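Local coordinates for PcyX_EBK42635 (Marine metagenome, PDB 5OWG), which is a ferredoxin-dependent bilin reductase, probably of phage origin, that probably reduces biliverdin by four electrons to phycoerythrobilin, at residues N54-R59 and N182-A187; C79-L84 and N197-H202; R211-L216 and K224-D229. All coordinates share one frame; numbering follows the deposited sequence.

Contact 1. Residues N54-R59 and N182-A187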
loop_
_atom_site.group_PDB
_atom_site.type_symbol
_atom_site.label_atom_id
_atom_site.label_comp_id
_atom_site.label_asym_id
_atom_site.label_seq_id
_atom_site.Cartn_x
_atom_site.Cartn_y
_atom_site.Cartn_z
ATOM N N ASN A 54 3.815 -11.584 6.389
ATOM C CA ASN A 54 3.765 -12.646 7.381
ATOM C C ASN A 54 2.991 -13.814 6.779
ATOM O O ASN A 54 2.626 -13.800 5.600
ATOM C CB ASN A 54 3.158 -12.152 8.705
ATOM C CG ASN A 54 1.651 -11.944 8.640
ATOM O OD1 ASN A 54 1.002 -12.234 7.634
ATOM N ND2 ASN A 54 1.084 -11.438 9.732
ATOM N N ARG A 55 2.754 -14.835 7.605
ATOM C CA ARG A 55 2.058 -16.030 7.140
ATOM C C ARG A 55 0.774 -15.680 6.403
ATOM O O ARG A 55 0.433 -16.314 5.397
ATOM C CB ARG A 55 1.761 -16.946 8.332
ATOM C CG ARG A 55 0.697 -18.011 8.072
ATOM C CD ARG A 55 0.571 -18.977 9.246
ATOM N NE ARG A 55 -0.548 -19.902 9.083
ATOM C CZ ARG A 55 -0.997 -20.716 10.036
ATOM N NH1 ARG A 55 -0.428 -20.722 11.235
ATOM N NH2 ARG A 55 -2.020 -21.523 9.794
ATOM N N TYR A 56 0.054 -14.668 6.880
ATOM C CA TYR A 56 -1.278 -14.381 6.369
ATOM C C TYR A 56 -1.298 -13.301 5.297
ATOM O O TYR A 56 -2.268 -13.227 4.534
ATOM C CB TYR A 56 -2.194 -13.966 7.526
ATOM C CG TYR A 56 -2.220 -14.964 8.665
ATOM C CD1 TYR A 56 -3.001 -16.109 8.593
ATOM C CD2 TYR A 56 -1.459 -14.760 9.807
ATOM C CE1 TYR A 56 -3.025 -17.025 9.629
ATOM C CE2 TYR A 56 -1.478 -15.667 10.849
ATOM C CZ TYR A 56 -2.262 -16.799 10.754
ATOM O OH TYR A 56 -2.284 -17.708 11.786
ATOM N N ILE A 57 -0.262 -12.470 5.219
ATOM C CA ILE A 57 -0.200 -11.357 4.278
ATOM C C ILE A 57 1.074 -11.524 3.462
ATOM O O ILE A 57 2.180 -11.318 3.980
ATOM C CB ILE A 57 -0.225 -10.003 5.000
ATOM C CG1 ILE A 57 -1.551 -9.818 5.746
ATOM C CG2 ILE A 57 -0.006 -8.857 4.019
ATOM C CD1 ILE A 57 -1.453 -8.875 6.926
ATOM N N ARG A 58 0.929 -11.889 2.186
ATOM C CA ARG A 58 2.105 -12.138 1.359
ATOM C C ARG A 58 2.886 -10.861 1.082
ATOM O O ARG A 58 4.114 -10.911 0.939
ATOM C CB ARG A 58 1.707 -12.806 0.040
ATOM C CG ARG A 58 0.948 -11.922 -0.941
ATOM C CD ARG A 58 0.796 -12.619 -2.285
ATOM N NE ARG A 58 0.036 -11.814 -3.238
ATOM C CZ ARG A 58 0.564 -10.908 -4.057
ATOM N NH1 ARG A 58 1.870 -10.670 -4.056
ATOM N NH2 ARG A 58 -0.222 -10.232 -4.882
ATOM N N ARG A 59 2.211 -9.716 1.002
ATOM C CA ARG A 59 2.905 -8.481 0.660
ATOM C C ARG A 59 2.221 -7.280 1.297
ATOM O O ARG A 59 1.006 -7.101 1.165
ATOM C CB ARG A 59 2.980 -8.303 -0.859
ATOM C CG ARG A 59 3.818 -7.112 -1.288
ATOM C CD ARG A 59 4.051 -7.100 -2.789
ATOM N NE ARG A 59 5.017 -6.076 -3.186
ATOM C CZ ARG A 59 4.702 -4.837 -3.559
ATOM N NH1 ARG A 59 3.435 -4.443 -3.597
ATOM N NH2 ARG A 59 5.662 -3.988 -3.899
ATOM N N ASN A 182 -8.479 -14.525 9.889
ATOM C CA ASN A 182 -9.628 -15.418 10.013
ATOM C C ASN A 182 -10.101 -15.985 8.683
ATOM O O ASN A 182 -11.120 -16.686 8.662
ATOM C CB ASN A 182 -10.794 -14.682 10.674
ATOM C CG ASN A 182 -10.506 -14.306 12.110
ATOM O OD1 ASN A 182 -10.006 -15.116 12.889
ATOM N ND2 ASN A 182 -10.823 -13.067 12.469
ATOM N N HIS A 183 -9.408 -15.704 7.579
ATOM C CA HIS A 183 -9.859 -16.104 6.251
ATOM C C HIS A 183 -8.815 -16.938 5.517
ATOM O O HIS A 183 -8.874 -17.066 4.290
ATOM C CB HIS A 183 -10.233 -14.861 5.448
ATOM C CG HIS A 183 -11.390 -14.109 6.027
ATOM N ND1 HIS A 183 -12.700 -14.487 5.823
ATOM C CD2 HIS A 183 -11.434 -13.016 6.824
ATOM C CE1 HIS A 183 -13.502 -13.652 6.461
ATOM N NE2 HIS A 183 -12.759 -12.750 7.076
ATOM N N GLU A 184 -7.862 -17.506 6.248
ATOM C CA GLU A 184 -6.872 -18.393 5.657
ATOM C C GLU A 184 -7.503 -19.737 5.309
ATOM O O GLU A 184 -8.120 -20.384 6.162
ATOM C CB GLU A 184 -5.714 -18.588 6.634
ATOM C CG GLU A 184 -4.549 -19.398 6.098
ATOM C CD GLU A 184 -3.555 -19.755 7.184
ATOM O OE1 GLU A 184 -3.902 -20.574 8.062
ATOM O OE2 GLU A 184 -2.432 -19.208 7.170
ATOM N N GLY A 185 -7.350 -20.157 4.052
ATOM C CA GLY A 185 -7.844 -21.442 3.603
ATOM C C GLY A 185 -9.231 -21.430 2.996
ATOM O O GLY A 185 -9.677 -22.469 2.494
ATOM N N GLU A 186 -9.926 -20.296 3.020
ATOM C CA GLU A 186 -11.291 -20.208 2.517
ATOM C C GLU A 186 -11.366 -20.083 0.999
ATOM O O GLU A 186 -12.462 -19.852 0.476
ATOM C CB GLU A 186 -12.001 -19.013 3.152
ATOM C CG GLU A 186 -11.579 -17.672 2.580
ATOM C CD GLU A 186 -12.228 -16.513 3.299
ATOM O OE1 GLU A 186 -12.840 -16.740 4.364
ATOM O OE2 GLU A 186 -12.130 -15.372 2.800
ATOM N N ALA A 187 -10.249 -20.209 0.286
ATOM C CA ALA A 187 -10.253 -20.014 -1.157
ATOM C C ALA A 187 -9.246 -20.951 -1.807
ATOM O O ALA A 187 -8.366 -21.510 -1.145
ATOM C CB ALA A 187 -9.936 -18.560 -1.528
#

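Contact 2. Residues C79-L84 and N197-H202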
loop_
_atom_site.group_PDB
_atom_site.type_symbol
_atom_site.label_atom_id
_atom_site.label_comp_id
_atom_site.label_asym_id
_atom_site.label_seq_id
_atom_site.Cartn_x
_atom_site.Cartn_y
_atom_site.Cartn_z
ATOM N N CYS A 79 -0.300 -0.638 0.541
ATOM C CA CYS A 79 -1.142 -1.701 0.015
ATOM C C CYS A 79 -0.775 -3.012 0.692
ATOM O O CYS A 79 0.397 -3.274 0.974
ATOM C CB CYS A 79 -0.989 -1.849 -1.501
ATOM S SG CYS A 79 -2.189 -2.962 -2.232
ATOM N N LEU A 80 -1.791 -3.836 0.945
ATOM C CA LEU A 80 -1.609 -5.141 1.571
ATOM C C LEU A 80 -2.349 -6.196 0.763
ATOM O O LEU A 80 -3.567 -6.099 0.581
ATOM C CB LEU A 80 -2.114 -5.142 3.018
ATOM C CG LEU A 80 -1.112 -4.807 4.125
ATOM C CD1 LEU A 80 -0.767 -3.326 4.137
ATOM C CD2 LEU A 80 -1.647 -5.244 5.484
ATOM N N PHE A 81 -1.613 -7.207 0.286
ATOM C CA PHE A 81 -2.205 -8.367 -0.371
ATOM C C PHE A 81 -2.216 -9.552 0.585
ATOM O O PHE A 81 -1.167 -9.876 1.160
ATOM C CB PHE A 81 -1.419 -8.737 -1.626
ATOM C CG PHE A 81 -1.674 -7.835 -2.801
ATOM C CD1 PHE A 81 -2.790 -8.016 -3.601
ATOM C CD2 PHE A 81 -0.783 -6.826 -3.122
ATOM C CE1 PHE A 81 -3.022 -7.196 -4.689
ATOM C CE2 PHE A 81 -1.009 -6.003 -4.211
ATOM C CZ PHE A 81 -2.130 -6.188 -4.994
ATOM N N PRO A 82 -3.344 -10.231 0.794
ATOM C CA PRO A 82 -3.333 -11.432 1.639
ATOM C C PRO A 82 -2.668 -12.607 0.933
ATOM O O PRO A 82 -2.332 -12.555 -0.252
ATOM C CB PRO A 82 -4.818 -11.702 1.898
ATOM C CG PRO A 82 -5.521 -11.070 0.749
ATOM C CD PRO A 82 -4.713 -9.858 0.393
ATOM N N MET A 83 -2.477 -13.687 1.690
ATOM C CA MET A 83 -1.841 -14.882 1.155
ATOM C C MET A 83 -2.794 -15.610 0.204
ATOM O O MET A 83 -3.994 -15.322 0.133
ATOM C CB MET A 83 -1.389 -15.796 2.300
ATOM C CG MET A 83 -0.368 -16.870 1.920
ATOM S SD MET A 83 1.112 -16.212 1.127
ATOM C CE MET A 83 1.795 -15.230 2.457
ATOM N N LEU A 84 -2.240 -16.579 -0.528
ATOM C CA LEU A 84 -2.865 -17.111 -1.734
ATOM C C LEU A 84 -3.991 -18.113 -1.486
ATOM O O LEU A 84 -4.693 -18.455 -2.443
ATOM C CB LEU A 84 -1.793 -17.754 -2.618
ATOM C CG LEU A 84 -0.680 -16.803 -3.078
ATOM C CD1 LEU A 84 0.384 -17.555 -3.860
ATOM C CD2 LEU A 84 -1.233 -15.652 -3.914
ATOM N N ASN A 197 -4.314 -10.436 -9.168
ATOM C CA ASN A 197 -3.702 -9.906 -10.383
ATOM C C ASN A 197 -4.650 -8.953 -11.102
ATOM O O ASN A 197 -4.265 -7.838 -11.473
ATOM C CB ASN A 197 -3.293 -11.054 -11.305
ATOM C CG ASN A 197 -2.095 -11.820 -10.785
ATOM O OD1 ASN A 197 -1.614 -11.570 -9.680
ATOM N ND2 ASN A 197 -1.608 -12.765 -11.581
ATOM N N TYR A 198 -5.896 -9.384 -11.320
ATOM C CA TYR A 198 -6.890 -8.521 -11.951
ATOM C C TYR A 198 -6.931 -7.153 -11.283
ATOM O O TYR A 198 -7.086 -6.126 -11.954
ATOM C CB TYR A 198 -8.264 -9.191 -11.896
ATOM C CG TYR A 198 -9.378 -8.409 -12.558
ATOM C CD1 TYR A 198 -9.597 -8.497 -13.927
ATOM C CD2 TYR A 198 -10.221 -7.595 -11.811
ATOM C CE1 TYR A 198 -10.618 -7.789 -14.535
ATOM C CE2 TYR A 198 -11.244 -6.884 -12.409
ATOM C CZ TYR A 198 -11.438 -6.985 -13.771
ATOM O OH TYR A 198 -12.457 -6.277 -14.368
ATOM N N TYR A 199 -6.791 -7.121 -9.956
ATOM C CA TYR A 199 -6.694 -5.851 -9.245
ATOM C C TYR A 199 -5.403 -5.125 -9.597
ATOM O O TYR A 199 -5.379 -3.891 -9.678
ATOM C CB TYR A 199 -6.787 -6.099 -7.739
ATOM C CG TYR A 199 -6.454 -4.903 -6.874
ATOM C CD1 TYR A 199 -5.137 -4.598 -6.552
ATOM C CD2 TYR A 199 -7.456 -4.090 -6.362
ATOM C CE1 TYR A 199 -4.827 -3.511 -5.759
ATOM C CE2 TYR A 199 -7.156 -3.000 -5.566
ATOM C CZ TYR A 199 -5.841 -2.717 -5.266
ATOM O OH TYR A 199 -5.538 -1.633 -4.476
ATOM N N SER A 200 -4.318 -5.873 -9.811
ATOM C CA SER A 200 -3.041 -5.251 -10.146
ATOM C C SER A 200 -3.046 -4.726 -11.576
ATOM O O SER A 200 -2.498 -3.652 -11.850
ATOM C CB SER A 200 -1.904 -6.251 -9.940
ATOM O OG SER A 200 -1.760 -6.578 -8.569
ATOM N N GLU A 201 -3.654 -5.470 -12.502
ATOM C CA GLU A 201 -3.809 -4.986 -13.868
ATOM C C GLU A 201 -4.516 -3.636 -13.888
ATOM O O GLU A 201 -4.007 -2.658 -14.447
ATOM C CB GLU A 201 -4.580 -6.015 -14.699
ATOM C CG GLU A 201 -5.303 -5.436 -15.912
ATOM C CD GLU A 201 -5.966 -6.505 -16.755
ATOM O OE1 GLU A 201 -6.015 -7.671 -16.310
ATOM O OE2 GLU A 201 -6.442 -6.181 -17.864
ATOM N N HIS A 202 -5.700 -3.567 -13.276
ATOM C CA HIS A 202 -6.508 -2.355 -13.336
ATOM C C HIS A 202 -5.875 -1.181 -12.601
ATOM O O HIS A 202 -6.207 -0.031 -12.908
ATOM C CB HIS A 202 -7.901 -2.626 -12.767
ATOM C CG HIS A 202 -8.894 -3.072 -13.794
ATOM N ND1 HIS A 202 -9.658 -2.186 -14.522
ATOM C CD2 HIS A 202 -9.245 -4.309 -14.220
ATOM C CE1 HIS A 202 -10.439 -2.856 -15.350
ATOM N NE2 HIS A 202 -10.207 -4.147 -15.187
#

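Contact 3. Residues R211-L216 and K224-D229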
loop_
_atom_site.group_PDB
_atom_site.type_symbol
_atom_site.label_atom_id
_atom_site.label_comp_id
_atom_site.label_asym_id
_atom_site.label_seq_id
_atom_site.Cartn_x
_atom_site.Cartn_y
_atom_site.Cartn_z
ATOM N N ARG A 211 1.259 10.196 -13.653
ATOM C CA ARG A 211 1.206 11.653 -13.595
ATOM C C ARG A 211 1.655 12.166 -12.232
ATOM O O ARG A 211 2.463 13.098 -12.146
ATOM C CB ARG A 211 -0.202 12.152 -13.921
ATOM C CG ARG A 211 -0.302 13.674 -13.933
ATOM C CD ARG A 211 -1.605 14.184 -14.535
ATOM N NE ARG A 211 -1.382 14.900 -15.794
ATOM C CZ ARG A 211 -1.715 14.451 -17.003
ATOM N NH1 ARG A 211 -1.458 15.194 -18.071
ATOM N NH2 ARG A 211 -2.313 13.275 -17.158
ATOM N N VAL A 212 1.141 11.574 -11.150
ATOM C CA VAL A 212 1.551 12.014 -9.819
ATOM C C VAL A 212 3.043 11.773 -9.623
ATOM O O VAL A 212 3.764 12.638 -9.113
ATOM C CB VAL A 212 0.708 11.326 -8.725
ATOM C CG1 VAL A 212 -0.743 11.774 -8.816
ATOM C CG2 VAL A 212 0.799 9.809 -8.816
ATOM N N MET A 213 3.536 10.609 -10.048
ATOM C CA MET A 213 4.967 10.346 -9.951
ATOM C C MET A 213 5.757 11.338 -10.793
ATOM O O MET A 213 6.817 11.817 -10.372
ATOM C CB MET A 213 5.271 8.911 -10.377
ATOM C CG MET A 213 4.578 7.863 -9.524
ATOM S SD MET A 213 5.109 6.186 -9.906
ATOM C CE MET A 213 6.800 6.223 -9.315
ATOM N N GLN A 214 5.258 11.659 -11.990
ATOM C CA GLN A 214 5.831 12.763 -12.750
ATOM C C GLN A 214 5.706 14.070 -11.979
ATOM O O GLN A 214 6.624 14.898 -11.989
ATOM C CB GLN A 214 5.149 12.876 -14.115
ATOM C CG GLN A 214 5.759 11.995 -15.194
ATOM C CD GLN A 214 4.964 12.023 -16.486
ATOM O OE1 GLN A 214 3.764 12.294 -16.484
ATOM N NE2 GLN A 214 5.635 11.747 -17.601
ATOM N N SER A 215 4.573 14.272 -11.301
ATOM C CA SER A 215 4.418 15.444 -10.447
ATOM C C SER A 215 5.467 15.448 -9.341
ATOM O O SER A 215 6.106 16.473 -9.079
ATOM C CB SER A 215 3.008 15.476 -9.852
ATOM O OG SER A 215 2.026 15.234 -10.843
ATOM N N LEU A 216 5.666 14.300 -8.688
ATOM C CA LEU A 216 6.668 14.191 -7.633
ATOM C C LEU A 216 8.091 14.389 -8.140
ATOM O O LEU A 216 9.015 14.457 -7.322
ATOM C CB LEU A 216 6.563 12.827 -6.941
ATOM C CG LEU A 216 5.559 12.636 -5.792
ATOM C CD1 LEU A 216 5.789 13.638 -4.666
ATOM C CD2 LEU A 216 4.116 12.698 -6.272
ATOM N N LYS A 224 8.444 3.970 -14.968
ATOM C CA LYS A 224 8.032 2.780 -15.708
ATOM C C LYS A 224 8.623 1.517 -15.095
ATOM O O LYS A 224 7.982 0.459 -15.109
ATOM C CB LYS A 224 8.436 2.907 -17.179
ATOM C CG LYS A 224 8.374 1.600 -17.968
ATOM C CD LYS A 224 6.997 0.956 -17.948
ATOM C CE LYS A 224 7.069 -0.489 -18.428
ATOM N NZ LYS A 224 5.754 -1.186 -18.366
ATOM N N LEU A 225 9.840 1.607 -14.557
ATOM C CA LEU A 225 10.444 0.474 -13.863
ATOM C C LEU A 225 9.657 0.126 -12.602
ATOM O O LEU A 225 9.302 -1.039 -12.377
ATOM C CB LEU A 225 11.896 0.806 -13.519
ATOM C CG LEU A 225 13.001 -0.224 -13.753
ATOM C CD1 LEU A 225 13.013 -0.739 -15.179
ATOM C CD2 LEU A 225 14.339 0.418 -13.429
ATOM N N PHE A 226 9.370 1.132 -11.773
ATOM C CA PHE A 226 8.677 0.907 -10.506
ATOM C C PHE A 226 7.238 0.445 -10.728
ATOM O O PHE A 226 6.783 -0.522 -10.106
ATOM C CB PHE A 226 8.717 2.195 -9.681
ATOM C CG PHE A 226 7.958 2.124 -8.389
ATOM C CD1 PHE A 226 8.514 1.520 -7.275
ATOM C CD2 PHE A 226 6.699 2.690 -8.281
ATOM C CE1 PHE A 226 7.819 1.465 -6.081
ATOM C CE2 PHE A 226 6.001 2.640 -7.091
ATOM C CZ PHE A 226 6.561 2.027 -5.989
ATOM N N CYS A 227 6.504 1.129 -11.609
ATOM C CA CYS A 227 5.086 0.830 -11.788
ATOM C C CYS A 227 4.852 -0.589 -12.293
ATOM O O CYS A 227 3.797 -1.175 -12.023
ATOM C CB CYS A 227 4.458 1.838 -12.753
ATOM S SG CYS A 227 4.246 3.492 -12.062
ATOM N N SER A 228 5.812 -1.160 -13.020
ATOM C CA SER A 228 5.608 -2.457 -13.656
ATOM C C SER A 228 6.121 -3.627 -12.826
ATOM O O SER A 228 5.581 -4.733 -12.939
ATOM C CB SER A 228 6.295 -2.480 -15.026
ATOM O OG SER A 228 7.697 -2.323 -14.898
ATOM N N ASP A 229 7.145 -3.420 -11.995
ATOM C CA ASP A 229 7.842 -4.518 -11.341
ATOM C C ASP A 229 7.743 -4.523 -9.823
ATOM O O ASP A 229 7.842 -5.600 -9.227
ATOM C CB ASP A 229 9.332 -4.499 -11.719
ATOM C CG ASP A 229 9.554 -4.615 -13.209
ATOM O OD1 ASP A 229 8.566 -4.792 -13.952
ATOM O OD2 ASP A 229 10.721 -4.526 -13.640
#

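Contact 1. Residues N54-R59 and N182-A187
R55 NH2 donates to E184 OE1 at 2.7 Å. R55 NE donates to E184 OE2 at 2.8 Å. This is a side-on, two-nitrogen salt bridge, one nitrogen to each oxygen, and both oxygens use their syn lone pairs. The guanidinium and carboxylate planes lie 22° apart. Both oxygens are tilted out of the guanidinium plane, so the bonds are bent. Two bonds, one to each oxygen, should limit the rotation of the carboxylate. R55 reaches it with a chain extended from CG to NE. E184 has CG anti to its backbone N (chi1 -175°), which carries the carboxylate out across the gap. Y56 CE1 is 3.3 Å from E184 OE2. R55 CG sits over the centre of one face of the Y56 ring, while Y56 OH lies over one face of the R55 guanidinium, toward its rim. In the loop 54-57, N54 OD1 accepts two backbone N-H groups, I57 N nearly in line with C=O and Y56 N above the carbonyl plane. In 182-187, H183 ND1 donates to E186 OE1 at 2.7 Å, and E186 OE2 also bonds H117. The motifs are an Asx turn at N54, between antiparallel strands 47-53 and 57-67, and a type II beta turn from H183 to E186. A surface salt bridge joins them.

Contact 2. Residues C79-L84 and N197-H202
F81 reaches from strand 73-82 to helix 189-204, where its ring tip meets Y199 and S200. Its CB leaves the strand with CG anti to the carbonyl carbon (chi1 -76°), and the ring then swings nearer the helix. CB and CG meet nothing of 197-202. Contact begins at CE1, which is 3.8 Å from Y199 CD1 and 4.1 Å from S200 OG. CZ goes furthest, to 3.7 Å from Y199 CD1 and 3.6 Å from S200 OG. The F81 and Y199 rings are steeply inclined, with planes at 82° and centroids 5.7 Å apart. C79, two residues back, turns its SG to the far end of the same tyrosine, 4.2 Å from Y199 OH. F232 and I90 pack against this cluster from outside the two segments. S200 OG is hydrogen-bonded to Q196 O, so the hydroxyl is bonded within its own helix and meets F81 CZ by plain contact. The axes of 79-82 and 197-202 run roughly antiparallel, at 154°, and approach to 11.5 Å. Helix 189-204 thus covers one face of the central sheet, as in the alpha/beta/alpha sandwich of these reductases. With no hydrogen bond between the segments, their fit rests on shape and non-directional packing.

Contact 3. Residues R211-L216 and K224-D229
M213 carries all the contact from helix 210-215, meeting C227 and F226 of helix 220-229 by its sulfur and its methyl. The first kind of interaction is sulfur to sulfur. M213 SD lies 3.6 Å from C227 SG, a van der Waals approach of a buried thioether and a buried thiol. Both CB atoms point across the gap, and in C227 the sulfur stands anti to the carbonyl carbon (chi1 -72°).

The second kind is Met-aromatic. M213 CE is 3.7 Å from F226 CD2, and M213 SD is 4.2 Å from the same carbon. The sulfur is 5.4 Å from the ring centroid and 69° off the ring normal, so it meets the ring obliquely. The methionine chain bends at its last torsion (chi3 68°). That bend brings CE to the phenylalanine while SD faces the cysteine. The two side chains cross at about a right angle. No hydrogen bond passes between the segments, and the contact is apolar throughout.

Around the two segments, W47 of strand 47-53 touches both M213 and F226, and the F40 and F226 rings meet edge-to-face. L218 and I223 also pack on M213. Two short consecutive helices thus meet through M213, F226 and C227, forming a small core of sulfur and aromatic groups. They pack together against the antiparallel beta-sheet of the bilin reductase fold, near its strands 47-53 and 57-67.

From the N terminus, the chain passes helix 14-28 and enters the antiparallel sheet. The turn leading into strand 57-67 opens contact 1, and the neighbouring strand 73-82 opens contact 2. After the sheet and helix 161-179, the loop at 182-187 closes contact 1, tying a turn of the sheet to an interhelix loop. Helix 189-204 then closes contact 2 and is tied to the sheet. The two loops therefore cross rather than nest. They also touch: R59 O to F81 N and Y56 O to M83 N are probable hydrogen bonds between the adjacent strands. Contact 3 comes later, in series, and joins the two C-terminal helices 210-215 and 220-229. Its centre is about 29 Å from that of contact 1.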